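PDB 3NYI: fat acid-binding protein from Eubacterium ventriosum, which binds stearic acid and, as a member of the DegV family, probably serves as a lipid-binding protein. Local coordinates for residues A12-H23 and E267-V275; F85-F96 and N118-N127. One frame throughout, in Å; residues are numbered along the deposited sequence.

Contact 1. Residues A12-H23 and E267-V275; sequences ACDLSKEYLEKH and ETNVAIGIV. With STE (stearic acid), chain C.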
loop_
_atom_site.group_PDB
_atom_site.type_symbol
_atom_site.label_atom_id
_atom_site.label_comp_id
_atom_site.label_asym_id
_atom_site.label_seq_id
_atom_site.Cartn_x
_atom_site.Cartn_y
_atom_site.Cartn_z
ATOM N N ALA A 12 5.369 3.209 0.973
ATOM C CA ALA A 12 3.923 3.051 1.137
ATOM C C ALA A 12 3.498 1.589 1.069
ATOM O O ALA A 12 2.387 1.261 1.480
ATOM C CB ALA A 12 3.140 3.878 0.086
ATOM N N CYS A 13 4.368 0.716 0.557
ATOM C CA CYS A 13 4.000 -0.705 0.362
ATOM C C CYS A 13 3.901 -1.482 1.685
ATOM O O CYS A 13 3.233 -2.514 1.766
ATOM C CB CYS A 13 4.996 -1.393 -0.584
ATOM S SG CYS A 13 6.656 -1.674 0.158
ATOM N N ASP A 14 4.576 -0.990 2.719
ATOM C CA ASP A 14 4.464 -1.580 4.065
ATOM C C ASP A 14 4.943 -3.046 4.171
ATOM O O ASP A 14 4.553 -3.765 5.090
ATOM C CB ASP A 14 3.017 -1.476 4.580
ATOM C CG ASP A 14 2.565 -0.044 4.778
ATOM O OD1 ASP A 14 3.439 0.825 4.994
ATOM O OD2 ASP A 14 1.335 0.214 4.742
ATOM N N LEU A 15 5.778 -3.484 3.238
ATOM C CA LEU A 15 6.325 -4.836 3.293
ATOM C C LEU A 15 7.168 -5.028 4.545
ATOM O O LEU A 15 7.899 -4.129 4.945
ATOM C CB LEU A 15 7.149 -5.130 2.036
ATOM C CG LEU A 15 6.322 -5.469 0.795
ATOM C CD1 LEU A 15 7.159 -5.277 -0.471
ATOM C CD2 LEU A 15 5.761 -6.895 0.886
ATOM N N SER A 16 7.065 -6.202 5.161
ATOM C CA SER A 16 7.795 -6.471 6.403
ATOM C C SER A 16 9.317 -6.436 6.238
ATOM O O SER A 16 9.843 -6.686 5.148
ATOM C CB SER A 16 7.387 -7.838 6.965
ATOM O OG SER A 16 8.111 -8.879 6.321
ATOM N N LYS A 17 10.026 -6.146 7.327
ATOM C CA LYS A 17 11.488 -6.224 7.335
ATOM C C LYS A 17 11.966 -7.567 6.794
ATOM O O LYS A 17 12.879 -7.622 5.968
ATOM C CB LYS A 17 12.038 -6.024 8.746
ATOM C CG LYS A 17 11.973 -4.591 9.246
ATOM C CD LYS A 17 12.887 -3.679 8.449
ATOM C CE LYS A 17 12.933 -2.276 9.053
ATOM N NZ LYS A 17 13.500 -2.265 10.434
ATOM N N GLU A 18 11.338 -8.642 7.266
ATOM C CA GLU A 18 11.661 -10.000 6.821
ATOM C C GLU A 18 11.526 -10.168 5.314
ATOM O O GLU A 18 12.368 -10.796 4.672
ATOM C CB GLU A 18 10.728 -11.021 7.470
ATOM C CG GLU A 18 10.890 -11.233 8.952
ATOM C CD GLU A 18 10.073 -12.425 9.429
ATOM O OE1 GLU A 18 9.462 -13.107 8.573
ATOM O OE2 GLU A 18 10.044 -12.685 10.652
ATOM N N TYR A 19 10.435 -9.646 4.757
ATOM C CA TYR A 19 10.163 -9.827 3.340
ATOM C C TYR A 19 11.238 -9.125 2.524
ATOM O O TYR A 19 11.728 -9.665 1.532
ATOM C CB TYR A 19 8.789 -9.266 2.973
ATOM C CG TYR A 19 8.404 -9.552 1.542
ATOM C CD1 TYR A 19 7.506 -10.572 1.233
ATOM C CD2 TYR A 19 8.962 -8.825 0.497
ATOM C CE1 TYR A 19 7.151 -10.838 -0.079
ATOM C CE2 TYR A 19 8.625 -9.091 -0.817
ATOM C CZ TYR A 19 7.726 -10.096 -1.102
ATOM O OH TYR A 19 7.397 -10.347 -2.412
ATOM N N LEU A 20 11.600 -7.917 2.953
ATOM C CA LEU A 20 12.587 -7.115 2.240
ATOM C C LEU A 20 13.930 -7.838 2.155
ATOM O O LEU A 20 14.557 -7.874 1.098
ATOM C CB LEU A 20 12.760 -5.746 2.906
ATOM C CG LEU A 20 11.491 -4.890 2.942
ATOM C CD1 LEU A 20 11.761 -3.595 3.682
ATOM C CD2 LEU A 20 10.995 -4.608 1.533
ATOM N N GLU A 21 14.369 -8.406 3.270
ATOM C CA GLU A 21 15.629 -9.137 3.288
ATOM C C GLU A 21 15.541 -10.407 2.444
ATOM O O GLU A 21 16.419 -10.685 1.626
ATOM C CB GLU A 21 16.045 -9.476 4.719
ATOM C CG GLU A 21 17.345 -10.263 4.793
ATOM C CD GLU A 21 17.902 -10.353 6.200
ATOM O OE1 GLU A 21 17.529 -11.298 6.927
ATOM O OE2 GLU A 21 18.715 -9.480 6.575
ATOM N N LYS A 22 14.471 -11.165 2.635
ATOM C CA LYS A 22 14.295 -12.424 1.926
ATOM C C LYS A 22 14.304 -12.266 0.413
ATOM O O LYS A 22 14.947 -13.047 -0.288
ATOM C CB LYS A 22 13.000 -13.094 2.350
ATOM C CG LYS A 22 12.758 -14.430 1.683
ATOM C CD LYS A 22 11.550 -15.090 2.292
ATOM C CE LYS A 22 11.267 -16.440 1.664
ATOM N NZ LYS A 22 9.920 -16.899 2.088
ATOM N N HIS A 23 13.608 -11.246 -0.089
ATOM C CA HIS A 23 13.426 -11.090 -1.530
ATOM C C HIS A 23 14.228 -9.948 -2.160
ATOM O O HIS A 23 14.005 -9.598 -3.319
ATOM C CB HIS A 23 11.946 -10.910 -1.853
ATOM C CG HIS A 23 11.093 -12.068 -1.433
ATOM N ND1 HIS A 23 11.117 -13.277 -2.084
ATOM C CD2 HIS A 23 10.185 -12.186 -0.437
ATOM C CE1 HIS A 23 10.258 -14.104 -1.507
ATOM N NE2 HIS A 23 9.678 -13.463 -0.508
ATOM N N GLU A 267 2.963 -13.751 4.166
ATOM C CA GLU A 267 4.129 -12.963 3.782
ATOM C C GLU A 267 3.755 -11.517 3.476
ATOM O O GLU A 267 4.544 -10.599 3.716
ATOM C CB GLU A 267 4.838 -13.573 2.569
ATOM C CG GLU A 267 5.936 -14.561 2.907
ATOM C CD GLU A 267 6.963 -14.685 1.784
ATOM O OE1 GLU A 267 8.158 -14.436 2.047
ATOM O OE2 GLU A 267 6.572 -15.016 0.640
ATOM N N THR A 268 2.546 -11.324 2.953
ATOM C CA THR A 268 2.098 -9.992 2.532
ATOM C C THR A 268 1.037 -9.364 3.436
ATOM O O THR A 268 0.437 -8.354 3.080
ATOM C CB THR A 268 1.631 -9.976 1.063
ATOM O OG1 THR A 268 0.851 -11.153 0.787
ATOM C CG2 THR A 268 2.855 -9.951 0.128
ATOM N N ASN A 269 0.802 -9.959 4.600
ATOM C CA ASN A 269 0.078 -9.258 5.650
ATOM C C ASN A 269 0.932 -8.041 6.001
ATOM O O ASN A 269 2.151 -8.115 5.940
ATOM C CB ASN A 269 -0.069 -10.134 6.903
ATOM C CG ASN A 269 -1.104 -11.230 6.732
ATOM O OD1 ASN A 269 -1.885 -11.212 5.778
ATOM N ND2 ASN A 269 -1.118 -12.191 7.659
ATOM N N VAL A 270 0.312 -6.927 6.355
ATOM C CA VAL A 270 1.108 -5.748 6.702
ATOM C C VAL A 270 0.641 -5.061 7.968
ATOM O O VAL A 270 -0.553 -5.017 8.267
ATOM C CB VAL A 270 1.117 -4.709 5.566
ATOM C CG1 VAL A 270 1.826 -5.268 4.331
ATOM C CG2 VAL A 270 -0.319 -4.238 5.241
ATOM N N ALA A 271 1.597 -4.515 8.711
ATOM C CA ALA A 271 1.283 -3.524 9.716
ATOM C C ALA A 271 1.195 -2.221 8.931
ATOM O O ALA A 271 2.206 -1.721 8.427
ATOM C CB ALA A 271 2.394 -3.450 10.761
ATOM N N ILE A 272 -0.013 -1.692 8.794
ATOM C CA ILE A 272 -0.234 -0.544 7.916
ATOM C C ILE A 272 0.722 0.574 8.330
ATOM O O ILE A 272 0.842 0.898 9.518
ATOM C CB ILE A 272 -1.679 -0.097 7.972
ATOM C CG1 ILE A 272 -2.576 -1.223 7.426
ATOM C CG2 ILE A 272 -1.883 1.184 7.169
ATOM C CD1 ILE A 272 -4.039 -1.005 7.724
ATOM N N GLY A 273 1.433 1.126 7.358
ATOM C CA GLY A 273 2.509 2.052 7.672
ATOM C C GLY A 273 2.103 3.493 7.847
ATOM O O GLY A 273 0.943 3.866 7.669
ATOM N N ILE A 274 3.103 4.300 8.200
ATOM C CA ILE A 274 2.974 5.732 8.382
ATOM C C ILE A 274 2.323 6.453 7.211
ATOM O O ILE A 274 1.452 7.299 7.412
ATOM C CB ILE A 274 4.377 6.320 8.628
ATOM C CG1 ILE A 274 4.889 5.850 9.996
ATOM C CG2 ILE A 274 4.355 7.839 8.513
ATOM C CD1 ILE A 274 6.329 6.319 10.332
ATOM N N VAL A 275 2.739 6.136 5.988
ATOM C CA VAL A 275 2.163 6.813 4.813
ATOM C C VAL A 275 0.616 6.755 4.818
ATOM O O VAL A 275 -0.060 7.768 4.632
ATOM C CB VAL A 275 2.702 6.232 3.486
ATOM C CG1 VAL A 275 1.967 6.856 2.289
ATOM C CG2 VAL A 275 4.209 6.441 3.385
HETATM C C1 STE C . 2.543 12.101 -0.036
HETATM O O1 STE C . 2.883 12.259 -1.168
HETATM O O2 STE C . 2.537 13.037 0.710
HETATM C C2 STE C . 1.904 10.760 0.390
HETATM C C3 STE C . 0.358 10.873 0.404
HETATM C C4 STE C . -0.265 9.560 0.939
HETATM C C5 STE C . -1.797 9.544 0.734
HETATM C C6 STE C . -2.394 8.248 1.328
HETATM C C7 STE C . -3.941 8.249 1.231
HETATM C C8 STE C . -4.461 6.864 1.695
HETATM C C9 STE C . -6.004 6.801 1.648
HETATM C C10 STE C . -6.465 5.427 2.209
HETATM C C11 STE C . -6.231 4.360 1.137
HETATM C C12 STE C . -5.467 3.101 1.611
HETATM C C13 STE C . -5.561 2.810 3.117
HETATM C C14 STE C . -5.876 1.296 3.255
HETATM C C15 STE C . -5.604 0.798 4.694
HETATM C C16 STE C . -6.276 -0.587 4.870
HETATM C C17 STE C . -5.310 -1.698 4.405
HETATM C C18 STE C . -5.883 -3.097 4.730
HETATM O O HOH W 1 4.396 -4.694 7.617
HETATM O O HOH W 2 4.290 3.549 5.125
HETATM O O HOH W 3 4.827 -7.881 4.467
HETATM O O HOH W 4 6.563 -10.991 5.358
#
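Asp14 and Gly273 meet where the turn before helix 17-23 runs beside the start of helix 274-280. The aspartate's CB lies 3.9 Å from Val270 CB, and CG, anti to the carbonyl carbon (chi1 -64°), comes 3.1 Å from Gly273 N. OD2 accepts from Gly273 N at 2.8 Å; the bond is fairly straight at the hydrogen (162°) but arrives from above the carboxylate plane. OD2 has a second partner in Thr128. A water 2.9 Å from OD1 accepts from Val275 N. Gly273 is the N-cap residue, so its bond to OD2 sets the carboxylate at the helix N-terminus, whose dipole would probably stabilise the charge; a CB on Gly273 would collide with OD1.

At the other end, Glu267 OE1 is gripped from opposite faces of its plane. Lys22 NZ forms a salt bridge at 3.0 Å, its chain fully extended, while His23 NE2 donates on the syn side at 3.1 Å. An alanine in place of Glu267 would probably leave the Lys22 ammonium without this counter-charge and take from His23 NE2 its acceptor, though ND1 would keep Glu143.

Beyond the Asp14-Gly273 bond, at the end away from Glu267, Ala12 CB packs on Val275 CG1, which also touches stearic acid C4 at 3.8 Å. Helix 128-143 borders the contact through Gln131, Leu133 and Val139, strand 25-33 packs against Cys13 and Val275, and strand 270-271 forms the edge of its sheet, parallel to strand 236-242.

Contact 2. Residues F85-F96 and N118-N127; sequences FPVVCFTITTLF and NICVIDSKQN. With STE (stearic acid), chain C.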
loop_
_atom_site.group_PDB
_atom_site.type_symbol
_atom_site.label_atom_id
_atom_site.label_comp_id
_atom_site.label_asym_id
_atom_site.label_seq_id
_atom_site.Cartn_x
_atom_site.Cartn_y
_atom_site.Cartn_z
ATOM N N PHE A 85 23.013 -3.538 -12.769
ATOM C CA PHE A 85 21.700 -4.105 -12.452
ATOM C C PHE A 85 20.574 -3.333 -13.136
ATOM O O PHE A 85 20.531 -2.099 -13.065
ATOM C CB PHE A 85 21.437 -4.057 -10.947
ATOM C CG PHE A 85 22.124 -5.131 -10.157
ATOM C CD1 PHE A 85 21.695 -6.446 -10.229
ATOM C CD2 PHE A 85 23.167 -4.814 -9.301
ATOM C CE1 PHE A 85 22.313 -7.442 -9.482
ATOM C CE2 PHE A 85 23.786 -5.799 -8.549
ATOM C CZ PHE A 85 23.357 -7.118 -8.642
ATOM N N PRO A 86 19.645 -4.058 -13.783
ATOM C CA PRO A 86 18.405 -3.436 -14.251
ATOM C C PRO A 86 17.543 -3.141 -13.022
ATOM O O PRO A 86 17.603 -3.884 -12.049
ATOM C CB PRO A 86 17.744 -4.537 -15.099
ATOM C CG PRO A 86 18.762 -5.602 -15.252
ATOM C CD PRO A 86 19.690 -5.495 -14.092
ATOM N N VAL A 87 16.758 -2.072 -13.063
ATOM C CA VAL A 87 15.978 -1.665 -11.898
ATOM C C VAL A 87 14.488 -1.638 -12.210
ATOM O O VAL A 87 14.076 -1.148 -13.258
ATOM C CB VAL A 87 16.410 -0.250 -11.418
ATOM C CG1 VAL A 87 15.449 0.261 -10.347
ATOM C CG2 VAL A 87 17.834 -0.267 -10.905
ATOM N N VAL A 88 13.675 -2.168 -11.300
ATOM C CA VAL A 88 12.234 -2.001 -11.403
ATOM C C VAL A 88 11.698 -1.359 -10.139
ATOM O O VAL A 88 11.887 -1.877 -9.046
ATOM C CB VAL A 88 11.505 -3.354 -11.601
ATOM C CG1 VAL A 88 10.047 -3.099 -11.871
ATOM C CG2 VAL A 88 12.128 -4.122 -12.752
ATOM N N CYS A 89 11.005 -0.236 -10.295
ATOM C CA CYS A 89 10.599 0.566 -9.149
ATOM C C CYS A 89 9.082 0.776 -9.080
ATOM O O CYS A 89 8.495 1.319 -10.013
ATOM C CB CYS A 89 11.319 1.919 -9.215
ATOM S SG CYS A 89 10.887 3.048 -7.887
ATOM N N PHE A 90 8.461 0.356 -7.972
ATOM C CA PHE A 90 7.014 0.527 -7.764
ATOM C C PHE A 90 6.719 1.699 -6.832
ATOM O O PHE A 90 7.405 1.900 -5.834
ATOM C CB PHE A 90 6.405 -0.723 -7.128
ATOM C CG PHE A 90 6.488 -1.939 -7.982
ATOM C CD1 PHE A 90 5.401 -2.329 -8.755
ATOM C CD2 PHE A 90 7.646 -2.708 -8.009
ATOM C CE1 PHE A 90 5.467 -3.461 -9.549
ATOM C CE2 PHE A 90 7.720 -3.845 -8.796
ATOM C CZ PHE A 90 6.630 -4.223 -9.571
ATOM N N THR A 91 5.677 2.459 -7.141
ATOM C CA THR A 91 5.299 3.565 -6.277
ATOM C C THR A 91 3.834 3.462 -5.937
ATOM O O THR A 91 3.067 2.752 -6.604
ATOM C CB THR A 91 5.520 4.944 -6.944
ATOM O OG1 THR A 91 4.576 5.119 -8.004
ATOM C CG2 THR A 91 6.914 5.048 -7.515
ATOM N N ILE A 92 3.454 4.186 -4.894
ATOM C CA ILE A 92 2.052 4.338 -4.533
ATOM C C ILE A 92 1.299 4.943 -5.733
ATOM O O ILE A 92 1.904 5.622 -6.575
ATOM C CB ILE A 92 1.941 5.250 -3.284
ATOM C CG1 ILE A 92 0.535 5.189 -2.661
ATOM C CG2 ILE A 92 2.345 6.707 -3.639
ATOM C CD1 ILE A 92 0.417 5.977 -1.314
ATOM N N THR A 93 -0.008 4.696 -5.817
ATOM C CA THR A 93 -0.837 5.281 -6.880
ATOM C C THR A 93 -0.604 6.780 -7.092
ATOM O O THR A 93 -0.522 7.550 -6.138
ATOM C CB THR A 93 -2.348 5.049 -6.638
ATOM O OG1 THR A 93 -3.103 5.765 -7.625
ATOM C CG2 THR A 93 -2.758 5.524 -5.257
ATOM N N THR A 94 -0.505 7.189 -8.355
ATOM C CA THR A 94 -0.287 8.593 -8.691
ATOM C C THR A 94 -1.448 9.455 -8.246
ATOM O O THR A 94 -1.315 10.669 -8.155
ATOM C CB THR A 94 -0.152 8.809 -10.209
ATOM O OG1 THR A 94 -1.226 8.129 -10.871
ATOM C CG2 THR A 94 1.153 8.272 -10.706
ATOM N N LEU A 95 -2.601 8.836 -8.010
ATOM C CA LEU A 95 -3.768 9.589 -7.537
ATOM C C LEU A 95 -3.676 10.004 -6.067
ATOM O O LEU A 95 -4.463 10.842 -5.635
ATOM C CB LEU A 95 -5.082 8.818 -7.812
ATOM C CG LEU A 95 -5.341 8.565 -9.303
ATOM C CD1 LEU A 95 -6.598 7.699 -9.545
ATOM C CD2 LEU A 95 -5.448 9.886 -10.049
ATOM N N PHE A 96 -2.740 9.424 -5.298
ATOM C CA PHE A 96 -2.556 9.808 -3.892
ATOM C C PHE A 96 -1.312 10.677 -3.683
ATOM O O PHE A 96 -1.219 11.390 -2.696
ATOM C CB PHE A 96 -2.376 8.599 -2.955
ATOM C CG PHE A 96 -3.608 7.738 -2.789
ATOM C CD1 PHE A 96 -4.846 8.164 -3.239
ATOM C CD2 PHE A 96 -3.519 6.515 -2.124
ATOM C CE1 PHE A 96 -5.981 7.351 -3.081
ATOM C CE2 PHE A 96 -4.639 5.713 -1.957
ATOM C CZ PHE A 96 -5.868 6.135 -2.439
ATOM N N ASN A 118 19.120 0.456 -17.386
ATOM C CA ASN A 118 17.748 -0.036 -17.490
ATOM C C ASN A 118 16.938 0.207 -16.215
ATOM O O ASN A 118 17.120 -0.477 -15.212
ATOM C CB ASN A 118 17.713 -1.519 -17.854
ATOM C CG ASN A 118 16.292 -2.044 -17.997
ATOM O OD1 ASN A 118 15.788 -2.196 -19.110
ATOM N ND2 ASN A 118 15.631 -2.303 -16.867
ATOM N N ILE A 119 16.045 1.187 -16.270
ATOM C CA ILE A 119 15.231 1.557 -15.122
ATOM C C ILE A 119 13.777 1.613 -15.562
ATOM O O ILE A 119 13.427 2.371 -16.461
ATOM C CB ILE A 119 15.630 2.943 -14.572
ATOM C CG1 ILE A 119 17.106 2.967 -14.180
ATOM C CG2 ILE A 119 14.751 3.330 -13.381
ATOM C CD1 ILE A 119 17.594 4.350 -13.746
ATOM N N CYS A 120 12.940 0.798 -14.929
ATOM C CA CYS A 120 11.509 0.778 -15.212
ATOM C C CYS A 120 10.734 1.295 -13.988
ATOM O O CYS A 120 10.849 0.738 -12.900
ATOM C CB CYS A 120 11.066 -0.648 -15.567
ATOM S SG CYS A 120 9.277 -0.821 -15.692
ATOM N N VAL A 121 9.971 2.370 -14.159
ATOM C CA VAL A 121 9.223 2.951 -13.038
ATOM C C VAL A 121 7.751 2.627 -13.242
ATOM O O VAL A 121 7.196 2.883 -14.310
ATOM C CB VAL A 121 9.425 4.481 -12.933
ATOM C CG1 VAL A 121 8.558 5.076 -11.808
ATOM C CG2 VAL A 121 10.896 4.803 -12.697
ATOM N N ILE A 122 7.134 2.038 -12.224
ATOM C CA ILE A 122 5.747 1.619 -12.314
ATOM C C ILE A 122 4.852 2.319 -11.295
ATOM O O ILE A 122 5.081 2.227 -10.085
ATOM C CB ILE A 122 5.621 0.095 -12.096
ATOM C CG1 ILE A 122 6.407 -0.675 -13.169
ATOM C CG2 ILE A 122 4.142 -0.325 -12.038
ATOM C CD1 ILE A 122 6.610 -2.134 -12.828
ATOM N N ASP A 123 3.835 3.014 -11.797
ATOM C CA ASP A 123 2.704 3.465 -10.976
ATOM C C ASP A 123 1.886 2.231 -10.592
ATOM O O ASP A 123 1.112 1.707 -11.397
ATOM C CB ASP A 123 1.838 4.432 -11.802
ATOM C CG ASP A 123 0.536 4.839 -11.095
ATOM O OD1 ASP A 123 0.369 4.590 -9.881
ATOM O OD2 ASP A 123 -0.337 5.415 -11.782
ATOM N N SER A 124 2.059 1.744 -9.373
ATOM C CA SER A 124 1.396 0.499 -8.976
ATOM C C SER A 124 -0.133 0.568 -9.039
ATOM O O SER A 124 -0.790 -0.465 -9.174
ATOM C CB SER A 124 1.815 0.090 -7.557
ATOM O OG SER A 124 1.122 0.838 -6.569
ATOM N N LYS A 125 -0.675 1.783 -8.933
ATOM C CA LYS A 125 -2.107 2.042 -8.774
ATOM C C LYS A 125 -2.650 1.470 -7.467
ATOM O O LYS A 125 -3.861 1.361 -7.289
ATOM C CB LYS A 125 -2.931 1.500 -9.972
ATOM C CG LYS A 125 -2.409 1.981 -11.321
ATOM C CD LYS A 125 -3.335 1.608 -12.478
ATOM C CE LYS A 125 -4.644 2.385 -12.409
ATOM N NZ LYS A 125 -5.516 2.137 -13.608
ATOM N N GLN A 126 -1.753 1.115 -6.555
ATOM C CA GLN A 126 -2.149 0.548 -5.268
ATOM C C GLN A 126 -1.592 1.366 -4.095
ATOM O O GLN A 126 -1.034 2.462 -4.269
ATOM C CB GLN A 126 -1.596 -0.877 -5.147
ATOM C CG GLN A 126 -1.704 -1.720 -6.417
ATOM C CD GLN A 126 -3.143 -1.875 -6.935
ATOM O OE1 GLN A 126 -4.096 -1.928 -6.162
ATOM N NE2 GLN A 126 -3.290 -1.959 -8.263
ATOM N N ASN A 127 -1.738 0.805 -2.902
ATOM C CA ASN A 127 -1.162 1.383 -1.686
ATOM C C ASN A 127 -1.099 0.258 -0.677
ATOM O O ASN A 127 -1.823 -0.751 -0.808
ATOM C CB ASN A 127 -2.062 2.507 -1.160
ATOM C CG ASN A 127 -1.500 3.200 0.065
ATOM O OD1 ASN A 127 -0.295 3.138 0.342
ATOM N ND2 ASN A 127 -2.387 3.854 0.829
HETATM C C1 STE C . 2.543 12.101 -0.036
HETATM O O1 STE C . 2.883 12.259 -1.168
HETATM O O2 STE C . 2.537 13.037 0.710
HETATM C C2 STE C . 1.904 10.760 0.390
HETATM C C3 STE C . 0.358 10.873 0.404
HETATM C C4 STE C . -0.265 9.560 0.939
HETATM C C5 STE C . -1.797 9.544 0.734
HETATM C C6 STE C . -2.394 8.248 1.328
HETATM C C7 STE C . -3.941 8.249 1.231
HETATM C C8 STE C . -4.461 6.864 1.695
HETATM C C9 STE C . -6.004 6.801 1.648
HETATM C C10 STE C . -6.465 5.427 2.209
HETATM C C11 STE C . -6.231 4.360 1.137
HETATM C C12 STE C . -5.467 3.101 1.611
HETATM C C13 STE C . -5.561 2.810 3.117
HETATM C C14 STE C . -5.876 1.296 3.255
HETATM C C15 STE C . -5.604 0.798 4.694
HETATM C C16 STE C . -6.276 -0.587 4.870
HETATM C C17 STE C . -5.310 -1.698 4.405
HETATM C C18 STE C . -5.883 -3.097 4.730
HETATM O O HOH W 5 20.948 -0.813 -15.529
HETATM O O HOH W 6 -3.069 5.296 -10.349
#
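Strands 87-91 and 119-123 run parallel, 14° apart with axes 4.7 Å at closest approach, and pair Val87 with Ile119 through Thr91 with Asp123. The backbone bonds are short and regular up to Ile122 N to Cys89 O at 2.7 Å, and the pair opens at Thr91 and Asp123.

On the face carrying Val88, Phe90, Cys120 and Ile122, the isoleucine does most of the touching. Its CD1 lies 3.7 Å from Val88 CG1 and packs on the Phe90 ring in an off-centre CH-pi contact, 4.2 Å from the centroid. Ile122 and Phe90 lie side by side, pointing the same way.

Past the strands, polar groups fasten the two loops. Thr91 O is held by both OG and N of Ser124, which reach it from opposite faces of its plane; the hydroxyl bond is 2.7 Å. Ser124 OG stands between its backbone N and carbonyl carbon (chi1 79°), from where it also accepts from Gln126 N, an ST turn. Asp123 OD1 likewise takes Thr94 N and Lys125 N from opposite faces, the latter closing an Asx turn, while OD2 accepts from Thr94 OG1 at 3.0 Å.

Nearer the ligand, the Phe96 ring has Thr93 CG2 over one face and stearic acid C7 over the other. Asn127 ND2, bonded to Ser276, approaches C12 of the fatty acid to 3.3 Å.

The pair belongs to a beta-alpha-beta unit whose crossover helix 99-113 meets Thr91, Val121 and Asp123. Helix 148-161 packs on Val88, Cys120 and Ile122, and strand 6-10 pairs along the other edge of strand 87-91.

In the fold
Both contacts are largely buried, with centres about 16 Å apart, yet they do different work. Contact 2 joins successive strands of one beta-alpha-beta unit, through a backbone ladder and apolar cover that give way to hydroxyl and carboxylate bonds in the loops. Contact 1 brings together regions far apart in the chain, linking the turn and helix that follow strand 6-10 to an edge strand of the second sheet; it relies on carboxylates and waters, with a charged cluster toward its more exposed end. They touch where Ile92 CD1 packs on Ala12 CB and Val275 CG1, and there both border the fatty acid chain.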